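Local structure of whirlin (Mus musculus, 6FDD) at residues R26-Y31 / F51-T56. The protein serves as a scaffold of the USH2 complex in hearing and vision, needed to elongate and maintain the stereocilia of inner-ear hair cells. Residues are numbered along the deposited sequence; the frame is centred on the assembly and turned at random.
Sequences RATMMY and FELLNT
Thr28 OG1 hydrogen-bonds back to the carbonyl oxygen of Gln24, one turn earlier in helix 23-37. This bond occupies the hydroxyl and leaves the methyl CG2 for apolar packing against Leu53. The setting is the HHD2 domain of whirlin, an all-helical bundle, where helix 23-37 meets the C-terminal end of helix 43-53. No hydrogen bond joins the two segments; the contact is apolar. Leu53 is its main element and points toward helix 23-37. Its CG is anti to the backbone N (chi1 -180°), which carries the two methyls out to successive neighbours, CD1 to Thr28 and CD2 to Met29. The Leu53 and Thr28 side chains pass each other in opposite directions, with Leu53 CD1 3.9 Å from Thr28 CG2. Leu53 CD2 sits 3.8 Å from Met29 CB and also meets the backbone at Met29 N, 3.7 Å away. With alanine in place of Leu53, both methyls would go, and the space beside Thr28 CG2 and Met29 CB would probably be left unfilled. Leu54 is the first residue to leave the helical conformation. It is the centre of an inverse gamma turn, closed by a weak bond from Asn55 N to Leu53 O (3.1 Å). The chain then leads to Thr56, whose OG1 caps Lys59 N at the start of helix 57-60. Leu21 and Leu62 each touch both Met29 and Leu54. Met29, a selenomethionine, is extended as far as SE and then bends (chi3 -96°). It crosses Leu54 at about a right angle, and its methyl CE rests 3.8 Å from Leu54 CD2 and 4.0 Å from Leu54 CD1.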
ATOM      1  N   ARG A  26      -3.972   6.519  -7.824  1.00 20.99           N
ATOM      2  CA  ARG A  26      -4.649   5.251  -7.536  1.00 20.75           C
ATOM      3  C   ARG A  26      -4.106   4.148  -8.472  1.00 22.26           C
ATOM      4  O   ARG A  26      -3.808   3.046  -8.007  1.00 21.52           O
ATOM      5  CB  ARG A  26      -6.173   5.421  -7.672  1.00 23.11           C
ATOM      6  CG  ARG A  26      -6.967   4.164  -7.314  1.00 35.54           C
ATOM      7  CD  ARG A  26      -8.463   4.414  -7.142  1.00 43.59           C
ATOM      8  NE  ARG A  26      -9.064   5.229  -8.208  1.00 52.37           N
ATOM      9  CZ  ARG A  26      -9.498   4.767  -9.381  1.00 65.12           C
ATOM     10  NH1 ARG A  26      -9.385   3.478  -9.679  1.00 49.89           N
ATOM     11  NH2 ARG A  26     -10.020   5.595 -10.275  1.00 53.15           N
ATOM     12  N   ALA A  27      -3.899   4.480  -9.770  1.00 20.34           N
ATOM     13  CA  ALA A  27      -3.316   3.543 -10.742  1.00 19.50           C
ATOM     14  C   ALA A  27      -1.903   3.118 -10.278  1.00 21.34           C
ATOM     15  O   ALA A  27      -1.572   1.937 -10.370  1.00 19.86           O
ATOM     16  CB  ALA A  27      -3.250   4.187 -12.123  1.00 20.53           C
ATOM     17  N   THR A  28      -1.090   4.069  -9.749  1.00 18.52           N
ATOM     18  CA  THR A  28       0.260   3.732  -9.238  1.00 17.65           C
ATOM     19  C   THR A  28       0.171   2.763  -8.051  1.00 20.66           C
ATOM     20  O   THR A  28       0.874   1.743  -8.021  1.00 18.91           O
ATOM     21  CB  THR A  28       1.039   5.021  -8.915  1.00 22.07           C
ATOM     22  OG1 THR A  28       1.154   5.794 -10.108  1.00 22.13           O
ATOM     23  CG2 THR A  28       2.438   4.739  -8.356  1.00 20.90           C
HETATM   24  N   MSE A  29      -0.708   3.056  -7.087  1.00 18.46           N
HETATM   25  CA  MSE A  29      -0.879   2.172  -5.939  1.00 19.36           C
HETATM   26  C   MSE A  29      -1.281   0.766  -6.376  1.00 21.53           C
HETATM   27  O   MSE A  29      -0.668  -0.198  -5.929  1.00 21.91           O
HETATM   28  CB  MSE A  29      -1.912   2.723  -4.946  1.00 21.59           C
HETATM   29  CG  MSE A  29      -2.129   1.783  -3.772  1.00 29.38           C
HETATM   30 SE   MSE A  29      -3.378   2.554  -2.538  1.00 39.10          SE
HETATM   31  CE  MSE A  29      -2.003   3.259  -1.404  1.00 36.53           C
HETATM   32  N   MSE A  30      -2.291   0.655  -7.264  1.00 20.04           N
HETATM   33  CA  MSE A  30      -2.790  -0.644  -7.732  1.00 21.17           C
HETATM   34  C   MSE A  30      -1.721  -1.406  -8.509  1.00 21.18           C
HETATM   35  O   MSE A  30      -1.592  -2.615  -8.329  1.00 20.99           O
HETATM   36  CB  MSE A  30      -4.100  -0.501  -8.524  1.00 24.46           C
HETATM   37  CG  MSE A  30      -5.250   0.088  -7.694  1.00 33.01           C
HETATM   38 SE   MSE A  30      -5.505  -0.814  -5.962  1.00 43.45          SE
HETATM   39  CE  MSE A  30      -6.406  -2.424  -6.586  1.00 41.20           C
ATOM     40  N   TYR A  31      -0.884  -0.677  -9.278  1.00 18.06           N
ATOM     41  CA  TYR A  31       0.229  -1.269 -10.019  1.00 16.88           C
ATOM     42  C   TYR A  31       1.210  -1.959  -9.071  1.00 18.16           C
ATOM     43  O   TYR A  31       1.532  -3.135  -9.279  1.00 16.13           O
ATOM     44  CB  TYR A  31       0.953  -0.183 -10.872  1.00 17.79           C
ATOM     45  CG  TYR A  31       2.259  -0.682 -11.451  1.00 20.05           C
ATOM     46  CD1 TYR A  31       2.279  -1.694 -12.407  1.00 21.50           C
ATOM     47  CD2 TYR A  31       3.482  -0.192 -10.990  1.00 20.79           C
ATOM     48  CE1 TYR A  31       3.478  -2.183 -12.914  1.00 21.78           C
ATOM     49  CE2 TYR A  31       4.693  -0.686 -11.488  1.00 21.10           C
ATOM     50  CZ  TYR A  31       4.684  -1.672 -12.451  1.00 25.66           C
ATOM     51  OH  TYR A  31       5.876  -2.162 -12.900  1.00 24.56           O
ATOM     52  N   PHE A  51       5.817   4.635  -0.086  1.00 19.25           N
ATOM     53  CA  PHE A  51       6.344   5.795   0.640  1.00 18.45           C
ATOM     54  C   PHE A  51       6.599   6.973  -0.339  1.00 21.62           C
ATOM     55  O   PHE A  51       6.444   8.139   0.035  1.00 20.62           O
ATOM     56  CB  PHE A  51       7.664   5.418   1.340  1.00 19.89           C
ATOM     57  CG  PHE A  51       7.574   4.564   2.593  1.00 21.31           C
ATOM     58  CD1 PHE A  51       6.400   4.501   3.330  1.00 24.07           C
ATOM     59  CD2 PHE A  51       8.704   3.921   3.099  1.00 23.95           C
ATOM     60  CE1 PHE A  51       6.337   3.761   4.523  1.00 24.59           C
ATOM     61  CE2 PHE A  51       8.638   3.173   4.290  1.00 25.51           C
ATOM     62  CZ  PHE A  51       7.453   3.096   4.987  1.00 23.27           C
ATOM     63  N   GLU A  52       6.985   6.656  -1.585  1.00 19.86           N
ATOM     64  CA  GLU A  52       7.228   7.671  -2.626  1.00 20.07           C
ATOM     65  C   GLU A  52       5.905   8.273  -3.121  1.00 24.16           C
ATOM     66  O   GLU A  52       5.850   9.443  -3.496  1.00 24.80           O
ATOM     67  CB  GLU A  52       8.000   7.073  -3.811  1.00 21.48           C
ATOM     68  CG  GLU A  52       9.409   6.624  -3.461  1.00 25.53           C
ATOM     69  CD  GLU A  52      10.405   7.716  -3.102  1.00 37.89           C
ATOM     70  OE1 GLU A  52      10.114   8.914  -3.323  1.00 33.19           O
ATOM     71  OE2 GLU A  52      11.515   7.354  -2.653  1.00 30.89           O
ATOM     72  N   LEU A  53       4.849   7.476  -3.117  1.00 20.31           N
ATOM     73  CA  LEU A  53       3.530   7.905  -3.591  1.00 19.51           C
ATOM     74  C   LEU A  53       2.726   8.686  -2.547  1.00 22.82           C
ATOM     75  O   LEU A  53       2.102   9.698  -2.872  1.00 23.38           O
ATOM     76  CB  LEU A  53       2.738   6.650  -4.029  1.00 20.03           C
ATOM     77  CG  LEU A  53       1.327   6.872  -4.568  1.00 25.29           C
ATOM     78  CD1 LEU A  53       1.365   7.577  -5.933  1.00 26.43           C
ATOM     79  CD2 LEU A  53       0.587   5.546  -4.675  1.00 28.33           C
ATOM     80  N   LEU A  54       2.685   8.177  -1.313  1.00 20.19           N
ATOM     81  CA  LEU A  54       1.853   8.712  -0.231  1.00 20.29           C
ATOM     82  C   LEU A  54       2.554   9.853   0.506  1.00 25.73           C
ATOM     83  O   LEU A  54       3.109   9.657   1.590  1.00 25.08           O
ATOM     84  CB  LEU A  54       1.430   7.550   0.694  1.00 20.53           C
ATOM     85  CG  LEU A  54       0.785   6.341  -0.009  1.00 24.62           C
ATOM     86  CD1 LEU A  54       0.539   5.215   0.965  1.00 24.56           C
ATOM     87  CD2 LEU A  54      -0.514   6.737  -0.757  1.00 24.13           C
ATOM     88  N   ASN A  55       2.543  11.044  -0.115  1.00 22.90           N
ATOM     89  CA  ASN A  55       3.273  12.218   0.372  1.00 23.46           C
ATOM     90  C   ASN A  55       2.626  12.972   1.532  1.00 31.30           C
ATOM     91  O   ASN A  55       3.352  13.573   2.318  1.00 32.88           O
ATOM     92  CB  ASN A  55       3.579  13.182  -0.771  1.00 24.42           C
ATOM     93  CG  ASN A  55       2.359  13.752  -1.454  1.00 34.55           C
ATOM     94  OD1 ASN A  55       1.471  13.026  -1.879  1.00 24.58           O
ATOM     95  ND2 ASN A  55       2.287  15.064  -1.580  1.00 30.39           N
ATOM     96  N   THR A  56       1.296  12.979   1.640  1.00 28.46           N
ATOM     97  CA  THR A  56       0.624  13.737   2.707  1.00 29.22           C
ATOM     98  C   THR A  56       0.244  12.862   3.913  1.00 34.32           C
ATOM     99  O   THR A  56       0.231  11.634   3.823  1.00 31.75           O
ATOM    100  CB  THR A  56      -0.627  14.432   2.161  1.00 35.40           C
ATOM    101  OG1 THR A  56      -1.618  13.432   1.927  1.00 35.62           O
ATOM    102  CG2 THR A  56      -0.355  15.250   0.896  1.00 33.52           C
TER